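Local structure of L-talarate/galactarate dehydratase (Salmonella typhimurium, 2PP3) at residues A36-A41 / E351-L356; A157-V162 / L343-E348; V298-P303 / R323-H328. The protein catalyses the magnesium-dependent dehydration of L-talarate and galactarate to 5-keto-4-deoxy-D-glucarate, and also epimerises L-talarate to galactarate. The protein carries 1 engineered substitution. All blocks are in the same frame, centred on the assembly; numbering follows the deposited sequence.

Interaction 1 (A36-A41 / E351-L356); sequences AFLPLA and EWLNPL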
# COMPACT_ATOMS: atom_id res chain seq x y z
N ALA B 36 16.93 -23.28 -10.50
CA ALA B 36 17.32 -24.46 -9.75
C ALA B 36 16.15 -25.43 -9.64
O ALA B 36 15.02 -25.07 -9.93
CB ALA B 36 17.80 -24.06 -8.35
N PHE B 37 16.44 -26.65 -9.21
CA PHE B 37 15.40 -27.65 -9.05
C PHE B 37 15.47 -28.34 -7.70
O PHE B 37 16.49 -28.91 -7.31
CB PHE B 37 15.46 -28.67 -10.19
CG PHE B 37 14.95 -28.14 -11.49
CD1 PHE B 37 13.58 -28.10 -11.74
CD2 PHE B 37 15.82 -27.59 -12.42
CE1 PHE B 37 13.09 -27.51 -12.91
CE2 PHE B 37 15.34 -27.00 -13.59
CZ PHE B 37 13.97 -26.96 -13.83
N LEU B 38 14.36 -28.27 -6.98
CA LEU B 38 14.23 -28.86 -5.66
C LEU B 38 13.72 -30.28 -5.86
O LEU B 38 12.57 -30.49 -6.23
CB LEU B 38 13.21 -28.04 -4.87
CG LEU B 38 13.20 -28.10 -3.35
CD1 LEU B 38 14.48 -27.46 -2.83
CD2 LEU B 38 11.98 -27.36 -2.83
N PRO B 39 14.59 -31.28 -5.63
CA PRO B 39 14.22 -32.69 -5.79
C PRO B 39 13.32 -33.22 -4.69
O PRO B 39 13.55 -32.96 -3.51
CB PRO B 39 15.57 -33.40 -5.79
CG PRO B 39 16.59 -32.31 -6.08
CD PRO B 39 16.02 -31.14 -5.33
N LEU B 40 12.29 -33.96 -5.08
CA LEU B 40 11.37 -34.57 -4.12
C LEU B 40 11.50 -36.09 -4.31
O LEU B 40 10.88 -36.66 -5.21
CB LEU B 40 9.93 -34.13 -4.39
CG LEU B 40 9.57 -32.65 -4.22
CD1 LEU B 40 8.11 -32.44 -4.59
CD2 LEU B 40 9.82 -32.19 -2.79
N ALA B 41 12.30 -36.73 -3.46
CA ALA B 41 12.53 -38.17 -3.54
C ALA B 41 11.24 -38.96 -3.41
O ALA B 41 11.12 -40.07 -3.93
CB ALA B 41 13.51 -38.61 -2.45
N GLU B 351 8.33 -28.27 4.14
CA GLU B 351 9.73 -28.32 4.52
C GLU B 351 10.58 -28.25 3.25
O GLU B 351 11.77 -27.95 3.29
CB GLU B 351 10.05 -29.61 5.29
CG GLU B 351 9.76 -30.88 4.51
CD GLU B 351 8.35 -31.40 4.73
OE1 GLU B 351 7.39 -30.61 4.63
OE2 GLU B 351 8.20 -32.61 5.01
N TRP B 352 9.93 -28.53 2.13
CA TRP B 352 10.57 -28.55 0.82
C TRP B 352 11.67 -27.53 0.57
O TRP B 352 12.74 -27.88 0.10
CB TRP B 352 9.51 -28.42 -0.27
CG TRP B 352 8.48 -29.52 -0.25
CD1 TRP B 352 8.45 -30.60 0.59
CD2 TRP B 352 7.33 -29.64 -1.10
NE1 TRP B 352 7.36 -31.38 0.32
CE2 TRP B 352 6.65 -30.82 -0.71
CE3 TRP B 352 6.82 -28.87 -2.14
CZ2 TRP B 352 5.48 -31.24 -1.34
CZ3 TRP B 352 5.65 -29.29 -2.77
CH2 TRP B 352 4.99 -30.46 -2.36
N LEU B 353 11.40 -26.26 0.89
CA LEU B 353 12.38 -25.21 0.65
C LEU B 353 13.42 -24.98 1.75
O LEU B 353 14.35 -24.19 1.55
CB LEU B 353 11.68 -23.89 0.34
CG LEU B 353 11.22 -23.66 -1.11
CD1 LEU B 353 10.21 -24.72 -1.52
CD2 LEU B 353 10.62 -22.28 -1.24
N ASN B 354 13.29 -25.65 2.89
CA ASN B 354 14.24 -25.45 3.99
C ASN B 354 15.71 -25.52 3.55
O ASN B 354 16.52 -24.69 3.96
CB ASN B 354 14.01 -26.47 5.11
CG ASN B 354 12.69 -26.28 5.82
OD1 ASN B 354 12.15 -25.17 5.87
ND2 ASN B 354 12.16 -27.35 6.40
N PRO B 355 16.07 -26.51 2.71
CA PRO B 355 17.46 -26.63 2.26
C PRO B 355 17.99 -25.54 1.32
O PRO B 355 19.18 -25.50 1.02
CB PRO B 355 17.50 -28.02 1.62
CG PRO B 355 16.10 -28.21 1.14
CD PRO B 355 15.28 -27.67 2.28
N LEU B 356 17.12 -24.66 0.84
CA LEU B 356 17.57 -23.59 -0.05
C LEU B 356 18.25 -22.48 0.74
O LEU B 356 19.07 -21.73 0.20
CB LEU B 356 16.39 -22.98 -0.82
CG LEU B 356 15.73 -23.84 -1.89
CD1 LEU B 356 14.68 -23.00 -2.60
CD2 LEU B 356 16.78 -24.33 -2.88
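Leu-38, Leu-40 and Trp-352 join the N-terminal antiparallel sheet to the barrel domain, the two-domain arrangement of the enolase superfamily. Leu-38 and Leu-40 sit two apart on strand 28-40, and both side chains start toward segment 351-356. That segment is a loop after strand 346-349. It makes a type I beta turn from Glu-351 to Asn-354, closed by the bond from Asn-354 N to Glu-351 O, and then a short 3-10 segment. No hydrogen bond crosses the contact.

Leu-38 buries the most surface. Its CG is anti to the backbone N (chi1 -159°), which directs CD1 and CD2 toward the Trp-352 carbonyl and the side chains of Leu-353 and Leu-356. Leu-38 CD2 lies 3.7 Å from Trp-352 CB. Leu-38 CD2 also meets Leu-353 CD1 at 3.4 Å. Leu-38 CD1 reaches Leu-356 CD2 at 3.9 Å. The Trp-352 carbonyl oxygen lies against both branches of Leu-38. Trp-387 and Val-60 also pack on this leucine within the chain.

Trp-352 belongs to the pocket of the bound L-glucaric acid, and its side chain is about 4 Å from that of Lys-82, a substrate-binding residue. The contact therefore sets one wall of the pocket against the N-terminal domain. Asn-6 of the second subunit packs on both Leu-40 and Trp-352. Leu-40 covers one face of the indole in a CH-pi contact: its CD2 stands 3.8 Å from the centroid of the Trp-352 five-membered ring, only 4° off the ring normal.

Interaction 2 (A157-V162 / L343-E348); sequences AHRDSV and LEPWLE. With LGT (L-glucaric acid), chain G.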
# COMPACT_ATOMS: atom_id res chain seq x y z
N ALA B 157 3.77 -4.44 10.69
CA ALA B 157 3.11 -5.64 11.15
C ALA B 157 1.99 -5.43 12.17
O ALA B 157 1.99 -4.46 12.92
CB ALA B 157 4.15 -6.59 11.73
N HIS B 158 1.05 -6.37 12.16
CA HIS B 158 -0.09 -6.36 13.07
C HIS B 158 0.13 -7.49 14.06
O HIS B 158 -0.60 -7.61 15.04
CB HIS B 158 -1.39 -6.62 12.29
CG HIS B 158 -1.91 -5.41 11.58
ND1 HIS B 158 -2.67 -4.45 12.22
CD2 HIS B 158 -1.77 -4.99 10.30
CE1 HIS B 158 -2.98 -3.49 11.36
NE2 HIS B 158 -2.44 -3.80 10.19
N ARG B 159 1.14 -8.31 13.81
CA ARG B 159 1.47 -9.42 14.69
C ARG B 159 2.93 -9.81 14.50
O ARG B 159 3.52 -9.54 13.45
CB ARG B 159 0.56 -10.62 14.40
CG ARG B 159 0.61 -11.16 12.97
CD ARG B 159 -0.54 -12.14 12.72
NE ARG B 159 -1.84 -11.48 12.81
CZ ARG B 159 -2.29 -10.57 11.95
NH1 ARG B 159 -1.55 -10.21 10.91
NH2 ARG B 159 -3.48 -10.01 12.13
N ASP B 160 3.52 -10.44 15.51
CA ASP B 160 4.92 -10.83 15.44
C ASP B 160 5.13 -12.31 15.16
O ASP B 160 6.26 -12.78 15.08
CB ASP B 160 5.64 -10.41 16.72
CG ASP B 160 5.64 -8.90 16.90
OD1 ASP B 160 6.01 -8.18 15.94
OD2 ASP B 160 5.27 -8.43 17.99
N SER B 161 4.03 -13.02 15.01
CA SER B 161 4.05 -14.44 14.69
C SER B 161 2.73 -14.74 13.98
O SER B 161 1.77 -13.97 14.09
CB SER B 161 4.21 -15.29 15.96
OG SER B 161 3.09 -15.20 16.80
N VAL B 162 2.68 -15.86 13.26
CA VAL B 162 1.47 -16.22 12.52
C VAL B 162 1.08 -17.68 12.70
O VAL B 162 1.94 -18.56 12.64
CB VAL B 162 1.68 -15.92 11.01
CG1 VAL B 162 0.53 -16.49 10.19
CG2 VAL B 162 1.79 -14.42 10.80
N LEU B 343 -6.49 -8.76 9.44
CA LEU B 343 -7.29 -9.82 10.06
C LEU B 343 -6.39 -11.03 10.32
O LEU B 343 -5.43 -11.25 9.59
CB LEU B 343 -8.46 -10.21 9.16
CG LEU B 343 -9.39 -9.05 8.77
CD1 LEU B 343 -10.59 -9.60 8.00
CD2 LEU B 343 -9.86 -8.30 10.02
N GLU B 344 -6.69 -11.80 11.37
CA GLU B 344 -5.87 -12.96 11.74
C GLU B 344 -5.74 -13.95 10.58
O GLU B 344 -6.72 -14.57 10.16
CB GLU B 344 -6.48 -13.64 12.97
CG GLU B 344 -5.53 -14.55 13.77
CD GLU B 344 -4.43 -13.80 14.52
OE1 GLU B 344 -4.70 -12.68 15.03
OE2 GLU B 344 -3.31 -14.33 14.63
N PRO B 345 -4.52 -14.11 10.04
CA PRO B 345 -4.25 -15.02 8.91
C PRO B 345 -3.67 -16.39 9.29
O PRO B 345 -3.36 -16.66 10.45
CB PRO B 345 -3.27 -14.22 8.08
CG PRO B 345 -2.37 -13.64 9.17
CD PRO B 345 -3.35 -13.25 10.29
N TRP B 346 -3.52 -17.24 8.28
CA TRP B 346 -2.94 -18.57 8.44
C TRP B 346 -1.76 -18.71 7.49
O TRP B 346 -1.83 -18.27 6.33
CB TRP B 346 -3.96 -19.66 8.12
CG TRP B 346 -4.86 -20.00 9.25
CD1 TRP B 346 -6.06 -19.43 9.55
CD2 TRP B 346 -4.63 -21.01 10.24
NE1 TRP B 346 -6.60 -20.03 10.66
CE2 TRP B 346 -5.75 -21.00 11.10
CE3 TRP B 346 -3.60 -21.93 10.48
CZ2 TRP B 346 -5.86 -21.88 12.19
CZ3 TRP B 346 -3.71 -22.80 11.56
CH2 TRP B 346 -4.83 -22.77 12.40
N LEU B 347 -0.68 -19.32 7.97
CA LEU B 347 0.51 -19.54 7.17
C LEU B 347 0.62 -21.03 6.90
O LEU B 347 0.43 -21.85 7.80
CB LEU B 347 1.76 -19.05 7.91
CG LEU B 347 3.05 -19.02 7.09
CD1 LEU B 347 2.91 -18.00 5.99
CD2 LEU B 347 4.25 -18.68 7.99
N GLU B 348 0.95 -21.38 5.66
CA GLU B 348 1.07 -22.78 5.25
C GLU B 348 2.50 -23.29 5.31
O GLU B 348 3.42 -22.67 4.76
CB GLU B 348 0.50 -22.95 3.84
CG GLU B 348 0.73 -24.33 3.24
CD GLU B 348 0.05 -24.51 1.89
OE1 GLU B 348 0.17 -23.61 1.02
OE2 GLU B 348 -0.61 -25.56 1.70
O1A LGT G . -0.26 -26.77 -0.46
C1 LGT G . -1.30 -26.63 -1.12
O1B LGT G . -2.19 -25.79 -0.85
C2 LGT G . -1.53 -27.58 -2.36
O2 LGT G . -2.60 -27.11 -3.19
C3 LGT G . -0.28 -27.74 -3.23
O3 LGT G . -0.11 -26.56 -4.03
C4 LGT G . -0.34 -28.96 -4.20
O4 LGT G . -1.42 -28.76 -5.14
C5 LGT G . 0.96 -29.21 -4.99
O5 LGT G . 2.04 -29.39 -4.06
C6 LGT G . 0.85 -30.47 -5.88
O6A LGT G . 0.52 -30.28 -7.08
O6B LGT G . 1.07 -31.59 -5.36
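Arg-159 and Val-162 pack against Pro-345 and Leu-347 where strands 161-166 and 346-349 lie side by side, parallel, in a mixed four-stranded sheet. The latter strand carries Glu-348 into the substrate pocket. Val-162 and Leu-347 are the closest residues of the two backbones. Val-162 CG1 meets Leu-347 CB at 3.6 Å and is more loosely placed near the Pro-345 ring, 4.2 Å from its CG.

Arg-159 lies just before strand 161-166 and its side chain crosses to segment 343-348. Its chain bends at chi3 (65°), which puts Pro-345 CD over the centre of one guanidinium face, 3.3 Å from Arg-159 CZ. Glu-344 approaches obliquely, its carboxylate plane 89° from that of the guanidinium. The salt bridge between Arg-159 NE and Glu-344 OE2 is long, at 3.7 Å. Each charge has another partner: Glu-344 OE2 is bridged by Arg-367, and Arg-159 NH1 donates to the Tyr-341 carbonyl oxygen.

At the pocket end, Glu-348 OE2 lies 2.5 Å from O1A of the L-glucaric acid. Glu-348 OE2 forms a salt bridge with Lys-195 NZ and a hydrogen bond with Thr-167 OG1, while Glu-348 OE1 accepts from Phe-329 N. Arg-159 NE has no hydrogen-bond partner although it is buried, so the charge pair with Glu-344 is probably a diffuse attraction. The packing against Pro-345 CD and the bond to Tyr-341 O probably do more to place the guanidinium.

Interaction 3 (V298-P303 / R323-H328); sequences VQPDAP and RKLAPH. With LGT (L-glucaric acid), chain G.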
# COMPACT_ATOMS: atom_id res chain seq x y z
N VAL B 298 -9.05 -15.80 1.17
CA VAL B 298 -8.39 -15.51 -0.09
C VAL B 298 -6.97 -16.08 0.03
O VAL B 298 -6.26 -15.80 1.01
CB VAL B 298 -8.34 -14.00 -0.36
CG1 VAL B 298 -7.56 -13.71 -1.63
CG2 VAL B 298 -9.76 -13.46 -0.48
N GLN B 299 -6.57 -16.87 -0.96
CA GLN B 299 -5.26 -17.50 -0.91
C GLN B 299 -4.33 -17.11 -2.05
O GLN B 299 -4.06 -17.91 -2.94
CB GLN B 299 -5.43 -19.02 -0.88
CG GLN B 299 -6.31 -19.50 0.27
CD GLN B 299 -6.45 -21.02 0.34
OE1 GLN B 299 -6.99 -21.64 -0.58
NE2 GLN B 299 -5.96 -21.61 1.42
N PRO B 300 -3.81 -15.87 -2.02
CA PRO B 300 -2.91 -15.46 -3.09
C PRO B 300 -1.52 -16.08 -2.87
O PRO B 300 -1.21 -16.56 -1.79
CB PRO B 300 -2.92 -13.94 -2.98
CG PRO B 300 -3.08 -13.71 -1.51
CD PRO B 300 -4.06 -14.77 -1.07
N ASP B 301 -0.72 -16.07 -3.93
CA ASP B 301 0.62 -16.65 -3.92
C ASP B 301 1.50 -15.54 -4.52
O ASP B 301 1.41 -15.26 -5.71
CB ASP B 301 0.60 -17.90 -4.81
CG ASP B 301 1.93 -18.62 -4.88
OD1 ASP B 301 2.96 -17.96 -5.16
OD2 ASP B 301 1.95 -19.85 -4.67
N ALA B 302 2.32 -14.91 -3.69
CA ALA B 302 3.16 -13.82 -4.17
C ALA B 302 3.95 -14.19 -5.43
O ALA B 302 3.95 -13.44 -6.41
CB ALA B 302 4.11 -13.34 -3.07
N PRO B 303 4.64 -15.33 -5.41
CA PRO B 303 5.39 -15.70 -6.62
C PRO B 303 4.48 -15.79 -7.85
O PRO B 303 4.82 -15.29 -8.92
CB PRO B 303 6.00 -17.05 -6.25
CG PRO B 303 6.23 -16.90 -4.77
CD PRO B 303 4.94 -16.26 -4.31
N ARG B 323 -12.50 -10.37 4.09
CA ARG B 323 -12.05 -11.75 3.92
C ARG B 323 -10.77 -12.04 4.70
O ARG B 323 -9.95 -11.15 4.90
CB ARG B 323 -11.81 -12.04 2.43
CG ARG B 323 -12.93 -11.58 1.50
CD ARG B 323 -14.24 -12.28 1.83
NE ARG B 323 -15.30 -11.94 0.89
CZ ARG B 323 -16.55 -12.40 0.99
NH1 ARG B 323 -16.87 -13.20 2.00
NH2 ARG B 323 -17.46 -12.06 0.09
N LYS B 324 -10.60 -13.29 5.14
CA LYS B 324 -9.39 -13.69 5.86
C LYS B 324 -8.31 -13.99 4.83
O LYS B 324 -8.61 -14.20 3.65
CB LYS B 324 -9.65 -14.95 6.69
CG LYS B 324 -10.61 -14.80 7.86
CD LYS B 324 -10.00 -13.97 8.98
CE LYS B 324 -10.93 -13.92 10.19
NZ LYS B 324 -11.22 -15.29 10.71
N LEU B 325 -7.05 -14.04 5.27
CA LEU B 325 -5.94 -14.32 4.37
C LEU B 325 -5.22 -15.61 4.74
O LEU B 325 -4.97 -15.89 5.90
CB LEU B 325 -4.93 -13.17 4.38
CG LEU B 325 -3.81 -13.28 3.34
CD1 LEU B 325 -4.39 -12.94 1.97
CD2 LEU B 325 -2.66 -12.33 3.67
N ALA B 326 -4.90 -16.41 3.73
CA ALA B 326 -4.17 -17.66 3.93
C ALA B 326 -3.31 -17.86 2.69
O ALA B 326 -3.68 -18.59 1.76
CB ALA B 326 -5.14 -18.81 4.11
N PRO B 327 -2.13 -17.21 2.65
CA PRO B 327 -1.21 -17.32 1.52
C PRO B 327 -0.85 -18.77 1.23
O PRO B 327 -0.83 -19.62 2.12
CB PRO B 327 -0.00 -16.50 1.97
CG PRO B 327 -0.60 -15.50 2.94
CD PRO B 327 -1.57 -16.35 3.71
N HIS B 328 -0.58 -19.05 -0.04
CA HIS B 328 -0.24 -20.40 -0.45
C HIS B 328 1.26 -20.61 -0.65
O HIS B 328 1.92 -19.80 -1.29
CB HIS B 328 -0.99 -20.74 -1.74
CG HIS B 328 -0.48 -21.96 -2.44
ND1 HIS B 328 0.52 -21.91 -3.38
CD2 HIS B 328 -0.82 -23.27 -2.32
CE1 HIS B 328 0.77 -23.13 -3.82
NE2 HIS B 328 -0.03 -23.97 -3.19
O1A LGT G . -0.26 -26.77 -0.46
C1 LGT G . -1.30 -26.63 -1.12
O1B LGT G . -2.19 -25.79 -0.85
C2 LGT G . -1.53 -27.58 -2.36
O2 LGT G . -2.60 -27.11 -3.19
C3 LGT G . -0.28 -27.74 -3.23
O3 LGT G . -0.11 -26.56 -4.03
C4 LGT G . -0.34 -28.96 -4.20
O4 LGT G . -1.42 -28.76 -5.14
C5 LGT G . 0.96 -29.21 -4.99
O5 LGT G . 2.04 -29.39 -4.06
C6 LGT G . 0.85 -30.47 -5.88
O6A LGT G . 0.52 -30.28 -7.08
O6B LGT G . 1.07 -31.59 -5.36
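His-328 ND1 and Asp-301 OD2 make the side-chain hydrogen bond across the two segments. His-328 ND1 donates to Asp-301 OD2 at 2.8 Å, with an N-H...O angle of 164°. The oxygen lies close to the imidazole plane and uses its anti lone pair, the one away from OD1. The carboxylate plane is turned 39° from the ring. Asp-301 OD2 also bonds to Tyr-80 OH, and OD1 caps Arg-304 N at the start of the following helix. The carboxylate is thus held through both oxygens.

At the other nitrogen, His-328 NE2 is hydrogen-bonded to O3 of the L-glucaric acid at 2.7 Å. The ring is gripped at both nitrogens, which fixes its rotation. Its chi1 of 166° sets the ring anti to the backbone N and carries it toward the ligand.

Backbone bonds hold the two segments together behind the ring. Val-298 N donates to Lys-324 O at 3.0 Å, and Ala-326 N donates to Val-298 O at 3.1 Å. Further on, His-328 N donates to Pro-300 O at 3.1 Å, tying the histidine's own backbone to the segment that carries Asp-301.

Packing fills in around these bonds. Leu-325 CD1 rests on the Pro-300 ring, 3.6 Å from its CD. Val-298 CG2 touches Arg-323 CB at 3.8 Å. The Gln-299 side chain runs along Ala-326, and its NE2 is hydrogen-bonded to OE1 of Glu-252, a residue that binds the magnesium ion.

Strands 297-298 and 324-325 are parallel neighbours in the barrel. A histidine and an aspartate beyond the ends of adjacent strands are characteristic of the mandelate racemase group. Here His-328 is the proton donor/acceptor, and Asp-301 is thought to increase its basicity.

From the N terminus, strand 28-40 comes first, and its end meets the loop 351-356 much later in the chain. Interaction 1 therefore closes the longest loop and ties the N-terminal sheet to the barrel domain. Interaction 2 opens at 157-162 and closes at 343-348, within that loop. Interaction 3 is innermost; the mostly helical 304-322 links its two neighbouring parallel barrel strands, a beta-alpha-beta crossover. The three nest and none cross. Segment 343-348 lies directly against segment 323-328, where Trp-346 N is probably hydrogen-bonded to Leu-325 O. The mixed sheet is thus joined to the barrel strands. Interactions 2 and 3 share the bound L-glucaric acid, which also touches Trp-352 of interaction 1.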